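Local coordinates for LPXTG-motif cell wall anchor domain protein (Mobiluncus mulieris, PDB 5U5O) that probably serves in cell adhesion as part of a giant surface adhesin, here a tandem pair of Ig-like domains carrying intramolecular cross-links, at residues A26-D31 / D100-R105; Y123-A128 / S146-K151. One frame throughout, in Å; residues are numbered along the deposited sequence.

Contact 1: A26-D31 / D100-R105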
loop_
_atom_site.group_PDB
_atom_site.type_symbol
_atom_site.label_atom_id
_atom_site.label_comp_id
_atom_site.label_asym_id
_atom_site.label_seq_id
_atom_site.Cartn_x
_atom_site.Cartn_y
_atom_site.Cartn_z
ATOM N N ALA A 26 -11.408 8.547 -1.051
ATOM C CA ALA A 26 -10.564 9.347 -0.164
ATOM C C ALA A 26 -10.495 8.693 1.187
ATOM O O ALA A 26 -11.344 7.876 1.541
ATOM C CB ALA A 26 -11.130 10.751 -0.024
ATOM N N PHE A 27 -9.479 9.080 1.946
ATOM C CA PHE A 27 -9.308 8.616 3.305
ATOM C C PHE A 27 -9.072 9.807 4.203
ATOM O O PHE A 27 -8.458 10.783 3.786
ATOM C CB PHE A 27 -8.109 7.693 3.413
ATOM C CG PHE A 27 -8.301 6.414 2.678
ATOM C CD1 PHE A 27 -8.930 5.333 3.290
ATOM C CD2 PHE A 27 -7.873 6.296 1.379
ATOM C CE1 PHE A 27 -9.120 4.144 2.611
ATOM C CE2 PHE A 27 -8.063 5.110 0.685
ATOM C CZ PHE A 27 -8.685 4.032 1.309
ATOM N N THR A 28 -9.594 9.717 5.416
ATOM C CA THR A 28 -9.452 10.787 6.380
ATOM C C THR A 28 -8.533 10.332 7.495
ATOM O O THR A 28 -8.821 9.359 8.201
ATOM C CB THR A 28 -10.795 11.202 6.977
ATOM O OG1 THR A 28 -11.627 11.714 5.931
ATOM C CG2 THR A 28 -10.606 12.297 8.033
ATOM N N ILE A 29 -7.409 11.037 7.619
ATOM C CA ILE A 29 -6.486 10.868 8.737
ATOM C C ILE A 29 -6.981 11.784 9.870
ATOM O O ILE A 29 -7.080 13.009 9.690
ATOM C CB ILE A 29 -5.038 11.163 8.311
ATOM C CG1 ILE A 29 -4.460 10.054 7.421
ATOM C CG2 ILE A 29 -4.136 11.272 9.538
ATOM C CD1 ILE A 29 -5.133 9.841 6.077
ATOM N N LYS A 30 -7.371 11.178 10.990
ATOM C CA LYS A 30 -7.615 11.917 12.226
ATOM C C LYS A 30 -6.261 12.282 12.851
ATOM O O LYS A 30 -5.472 11.413 13.231
ATOM C CB LYS A 30 -8.415 11.083 13.204
ATOM C CG LYS A 30 -8.873 11.862 14.429
ATOM C CD LYS A 30 -9.426 10.897 15.444
ATOM C CE LYS A 30 -10.053 11.607 16.617
ATOM N NZ LYS A 30 -10.779 10.640 17.485
ATOM N N ASP A 31 -6.035 13.586 12.958
ATOM C CA ASP A 31 -4.801 14.144 13.526
ATOM C C ASP A 31 -5.156 14.685 14.913
ATOM O O ASP A 31 -5.717 15.756 15.033
ATOM C CB ASP A 31 -4.335 15.210 12.567
ATOM C CG ASP A 31 -3.167 16.033 13.087
ATOM O OD1 ASP A 31 -2.485 15.670 14.107
ATOM O OD2 ASP A 31 -2.941 17.029 12.369
ATOM N N ASP A 100 -8.812 17.068 10.824
ATOM C CA ASP A 100 -8.858 16.037 9.794
ATOM C C ASP A 100 -7.952 16.377 8.628
ATOM O O ASP A 100 -7.892 17.527 8.193
ATOM C CB ASP A 100 -10.280 15.899 9.259
ATOM C CG ASP A 100 -11.223 15.207 10.227
ATOM O OD1 ASP A 100 -10.796 14.536 11.188
ATOM O OD2 ASP A 100 -12.446 15.239 9.924
ATOM N N LEU A 101 -7.257 15.363 8.115
ATOM C CA LEU A 101 -6.429 15.481 6.915
ATOM C C LEU A 101 -6.930 14.445 5.901
ATOM O O LEU A 101 -6.764 13.238 6.107
ATOM C CB LEU A 101 -4.953 15.240 7.260
ATOM C CG LEU A 101 -4.301 16.315 8.141
ATOM C CD1 LEU A 101 -2.980 15.813 8.699
ATOM C CD2 LEU A 101 -4.095 17.595 7.347
ATOM N N THR A 102 -7.555 14.923 4.831
ATOM C CA THR A 102 -8.216 14.049 3.876
ATOM C C THR A 102 -7.399 13.963 2.605
ATOM O O THR A 102 -7.061 14.971 1.991
ATOM C CB THR A 102 -9.652 14.532 3.640
ATOM O OG1 THR A 102 -10.364 14.429 4.880
ATOM C CG2 THR A 102 -10.358 13.691 2.605
ATOM N N VAL A 103 -7.086 12.731 2.215
ATOM C CA VAL A 103 -6.284 12.456 1.031
ATOM C C VAL A 103 -7.099 11.647 0.023
ATOM O O VAL A 103 -7.767 10.667 0.376
ATOM C CB VAL A 103 -4.940 11.763 1.402
ATOM C CG1 VAL A 103 -5.144 10.495 2.218
ATOM C CG2 VAL A 103 -4.088 11.507 0.172
ATOM N N LYS A 104 -7.037 12.075 -1.234
ATOM C CA LYS A 104 -7.677 11.354 -2.325
ATOM C C LYS A 104 -6.908 10.070 -2.597
ATOM O O LYS A 104 -5.685 10.087 -2.679
ATOM C CB LYS A 104 -7.723 12.207 -3.592
ATOM C CG LYS A 104 -8.611 13.438 -3.469
ATOM C CD LYS A 104 -8.705 14.208 -4.780
ATOM C CE LYS A 104 -7.362 14.801 -5.184
ATOM N NZ LYS A 104 -7.477 15.819 -6.263
ATOM N N ARG A 105 -7.626 8.962 -2.754
ATOM C CA ARG A 105 -6.982 7.671 -3.001
ATOM C C ARG A 105 -6.063 7.726 -4.221
ATOM O O ARG A 105 -4.975 7.151 -4.193
ATOM C CB ARG A 105 -8.009 6.546 -3.152
ATOM C CG ARG A 105 -7.404 5.150 -3.032
ATOM C CD ARG A 105 -8.484 4.089 -2.848
ATOM N NE ARG A 105 -9.141 3.772 -4.108
ATOM C CZ ARG A 105 -8.626 3.011 -5.074
ATOM N NH1 ARG A 105 -9.328 2.802 -6.179
ATOM N NH2 ARG A 105 -7.420 2.456 -4.957
#
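Phe27 and Val103 form a hydrogen-bonded antiparallel pair: Phe27 N reaches Val103 O at 2.8 Å, in the plane of that carbonyl, and Phe27 O accepts Val103 N in return. Two residues on, Ile29 and Leu101 repeat the exchange, though here Ile29 N meets Leu101 O from 30° out of the carbonyl plane. Along both strands side chains alternate between the faces, with Ala26, Thr28, Thr102 and Asp100 on one and Phe27, Ile29, Leu101 and Val103 on the other.

Ile29 CB sits 3.5 Å from Leu101 O. Ile29 CG1, swung beside the backbone N (chi1 -73°), brings CD1 back to 3.8 Å from Leu101 O, and Ile29 CD1 also meets Val103 CG1 at 3.9 Å. Val122, on strand 118-127, packs against both Ile29 and Leu101. At the end of the pairing, the CE2 edge of the Phe27 ring meets Arg105 CD at 3.7 Å. The guanidinium plane stands nearly perpendicular to that ring, and its NE and NH2 are bonded to the backbone oxygens of Lys24 and Val19.

On the other face, Thr28 OG1 and Thr102 OG1 share a hydrogen bond of 3.2 Å. Thr28 CG2, turned anti to its own N, rests 3.7 Å from Asp100 CG, bringing a methyl rather than a hydroxyl against the carboxylate. Polar outside and apolar inside, strands 26-36 and 94-104 are the central neighbours of a four-stranded antiparallel sheet, the pattern of an Ig-like sandwich wall.

Contact 2: Y123-A128 / S146-K151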
loop_
_atom_site.group_PDB
_atom_site.type_symbol
_atom_site.label_atom_id
_atom_site.label_comp_id
_atom_site.label_asym_id
_atom_site.label_seq_id
_atom_site.Cartn_x
_atom_site.Cartn_y
_atom_site.Cartn_z
ATOM N N TYR A 123 2.842 16.068 10.016
ATOM C CA TYR A 123 3.647 17.150 10.612
ATOM C C TYR A 123 2.662 18.146 11.199
ATOM O O TYR A 123 1.542 18.301 10.694
ATOM C CB TYR A 123 4.456 17.807 9.502
ATOM C CG TYR A 123 5.775 17.118 9.150
ATOM C CD1 TYR A 123 6.006 15.759 9.400
ATOM C CD2 TYR A 123 6.816 17.862 8.585
ATOM C CE1 TYR A 123 7.227 15.164 9.089
ATOM C CE2 TYR A 123 8.031 17.273 8.268
ATOM C CZ TYR A 123 8.230 15.930 8.522
ATOM O OH TYR A 123 9.443 15.367 8.200
ATOM N N GLU A 124 3.077 18.840 12.273
ATOM C CA GLU A 124 2.204 19.809 12.956
ATOM C C GLU A 124 3.023 21.004 13.422
ATOM O O GLU A 124 4.205 20.858 13.815
ATOM C CB GLU A 124 1.523 19.188 14.180
ATOM C CG GLU A 124 0.319 19.964 14.702
ATOM C CD GLU A 124 -0.950 19.705 13.891
ATOM O OE1 GLU A 124 -0.990 18.737 13.096
ATOM O OE2 GLU A 124 -1.889 20.507 14.027
ATOM N N GLN A 125 2.425 22.183 13.356
ATOM C CA GLN A 125 3.044 23.383 13.935
ATOM C C GLN A 125 2.045 24.110 14.807
ATOM O O GLN A 125 0.812 24.114 14.541
ATOM C CB GLN A 125 3.591 24.314 12.854
ATOM C CG GLN A 125 4.510 23.636 11.840
ATOM C CD GLN A 125 3.721 22.897 10.746
ATOM O OE1 GLN A 125 2.749 23.427 10.223
ATOM N NE2 GLN A 125 4.124 21.666 10.430
ATOM N N LEU A 126 2.602 24.776 15.831
ATOM C CA LEU A 126 1.840 25.559 16.790
ATOM C C LEU A 126 2.315 26.998 16.743
ATOM O O LEU A 126 3.518 27.242 16.930
ATOM C CB LEU A 126 2.061 24.994 18.199
ATOM C CG LEU A 126 1.423 25.724 19.380
ATOM C CD1 LEU A 126 -0.094 25.655 19.307
ATOM C CD2 LEU A 126 1.953 25.185 20.710
ATOM N N TRP A 127 1.392 27.947 16.611
ATOM C CA TRP A 127 1.682 29.368 16.465
ATOM C C TRP A 127 1.051 30.096 17.656
ATOM O O TRP A 127 -0.141 29.935 17.946
ATOM C CB TRP A 127 1.114 29.932 15.157
ATOM C CG TRP A 127 1.710 29.386 13.898
ATOM C CD1 TRP A 127 1.438 28.179 13.319
ATOM C CD2 TRP A 127 2.626 30.052 13.023
ATOM N NE1 TRP A 127 2.150 28.043 12.164
ATOM C CE2 TRP A 127 2.881 29.178 11.944
ATOM C CE3 TRP A 127 3.260 31.302 13.043
ATOM C CZ2 TRP A 127 3.745 29.505 10.900
ATOM C CZ3 TRP A 127 4.121 31.626 12.008
ATOM C CH2 TRP A 127 4.360 30.727 10.949
ATOM N N ALA A 128 1.849 30.905 18.356
ATOM C CA ALA A 128 1.320 31.699 19.470
ATOM C C ALA A 128 0.420 32.832 18.989
ATOM O O ALA A 128 0.533 33.310 17.863
ATOM C CB ALA A 128 2.443 32.276 20.317
ATOM N N SER A 146 8.097 35.662 10.893
ATOM C CA SER A 146 7.651 34.938 12.091
ATOM C C SER A 146 7.539 33.429 11.861
ATOM O O SER A 146 7.313 32.966 10.737
ATOM C CB SER A 146 6.322 35.479 12.622
ATOM O OG SER A 146 5.226 34.995 11.864
ATOM N N GLU A 147 7.715 32.682 12.945
ATOM C CA GLU A 147 7.769 31.228 12.904
ATOM C C GLU A 147 6.865 30.642 13.982
ATOM O O GLU A 147 6.518 31.331 14.939
ATOM C CB GLU A 147 9.208 30.767 13.124
ATOM C CG GLU A 147 10.137 31.115 11.969
ATOM C CD GLU A 147 11.537 30.541 12.123
ATOM O OE1 GLU A 147 11.925 30.173 13.252
ATOM O OE2 GLU A 147 12.262 30.465 11.109
ATOM N N PRO A 148 6.475 29.365 13.831
ATOM C CA PRO A 148 5.750 28.723 14.927
ATOM C C PRO A 148 6.609 28.653 16.183
ATOM O O PRO A 148 7.846 28.573 16.089
ATOM C CB PRO A 148 5.467 27.311 14.409
ATOM C CG PRO A 148 6.333 27.109 13.224
ATOM C CD PRO A 148 6.744 28.452 12.707
ATOM N N VAL A 149 5.948 28.692 17.328
ATOM C CA VAL A 149 6.670 28.515 18.601
ATOM C C VAL A 149 7.021 27.068 18.885
ATOM O O VAL A 149 7.910 26.811 19.713
ATOM C CB VAL A 149 5.927 29.125 19.818
ATOM C CG1 VAL A 149 5.843 30.634 19.664
ATOM C CG2 VAL A 149 4.545 28.519 20.032
ATOM N N ALA A 150 6.366 26.120 18.214
ATOM C CA ALA A 150 6.728 24.717 18.350
ATOM C C ALA A 150 6.329 23.986 17.094
ATOM O O ALA A 150 5.348 24.359 16.437
ATOM C CB ALA A 150 6.042 24.098 19.545
ATOM N N LYS A 151 7.076 22.940 16.778
ATOM C CA LYS A 151 6.795 22.075 15.636
ATOM C C LYS A 151 6.968 20.638 16.045
ATOM O O LYS A 151 7.735 20.315 16.957
ATOM C CB LYS A 151 7.777 22.344 14.501
ATOM C CG LYS A 151 7.857 23.780 14.013
ATOM C CD LYS A 151 8.876 23.946 12.891
ATOM C CE LYS A 151 10.299 23.625 13.338
ATOM N NZ LYS A 151 11.320 24.060 12.344
HETATM O O HOH W 1 4.270 31.433 16.654
#
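Leu126 and Ala150 pair antiparallel through a 2.8 Å bond from Leu126 N to Ala150 O, while Leu126 O receives two weak bonds, from Ala150 N and from Val149 N. Pro148 CB presses on the same Leu126 O at 3.2 Å. Pro148 CD lies over the six-membered ring of Trp127, 3.9 Å from the centroid and 20° off the normal, a CH-pi contact; the carbonyl carbon of Glu147 extends the cover over the same indole face toward the rim. Trp127 CG stands beside the backbone N (chi1 -65°), which carries the indole back under the incoming chain. At the ring's edge, near its plane, Ser146 OG approaches Trp127 CZ3 at 3.5 Å and is bonded to Thr131 O. Pro148 CB and CG lie alongside Gln125 CB, and Gln125 NE2 bonds to Gln49 OE1 and Asn153 OD1.

Ala128 CB meets Val149 CG1 at 3.8 Å, and a water accepts from Ala128 N while donating to Glu147 O, bridging the two segments where direct pairing has ended. Val149 and Ala150, both facing Leu126, make a classic beta bulge, here at the start of strand 150-178, which runs on from the T-Q ester bond domain into the next domain.

Contacts 1 and 2 lie in the same T-Q ester bond containing domain, with centres about 22 Å apart, and follow one another along the chain. They belong to different sheets: 26-31 pairs with 100-105 in one, whereas 123-128 with 146-151 joins strands of the larger mixed sheet. Strand 118-127 links the two, facing contact 1 across the interior and building contact 2 at its end. The contacts meet directly where Asp31 OD2 and Glu124 OE1, two like groups, approach to 2.7 Å. Both side chains also touch Thr7 of strand 4-10, a place consistent with the Thr-Gln ester cross-link that names this family.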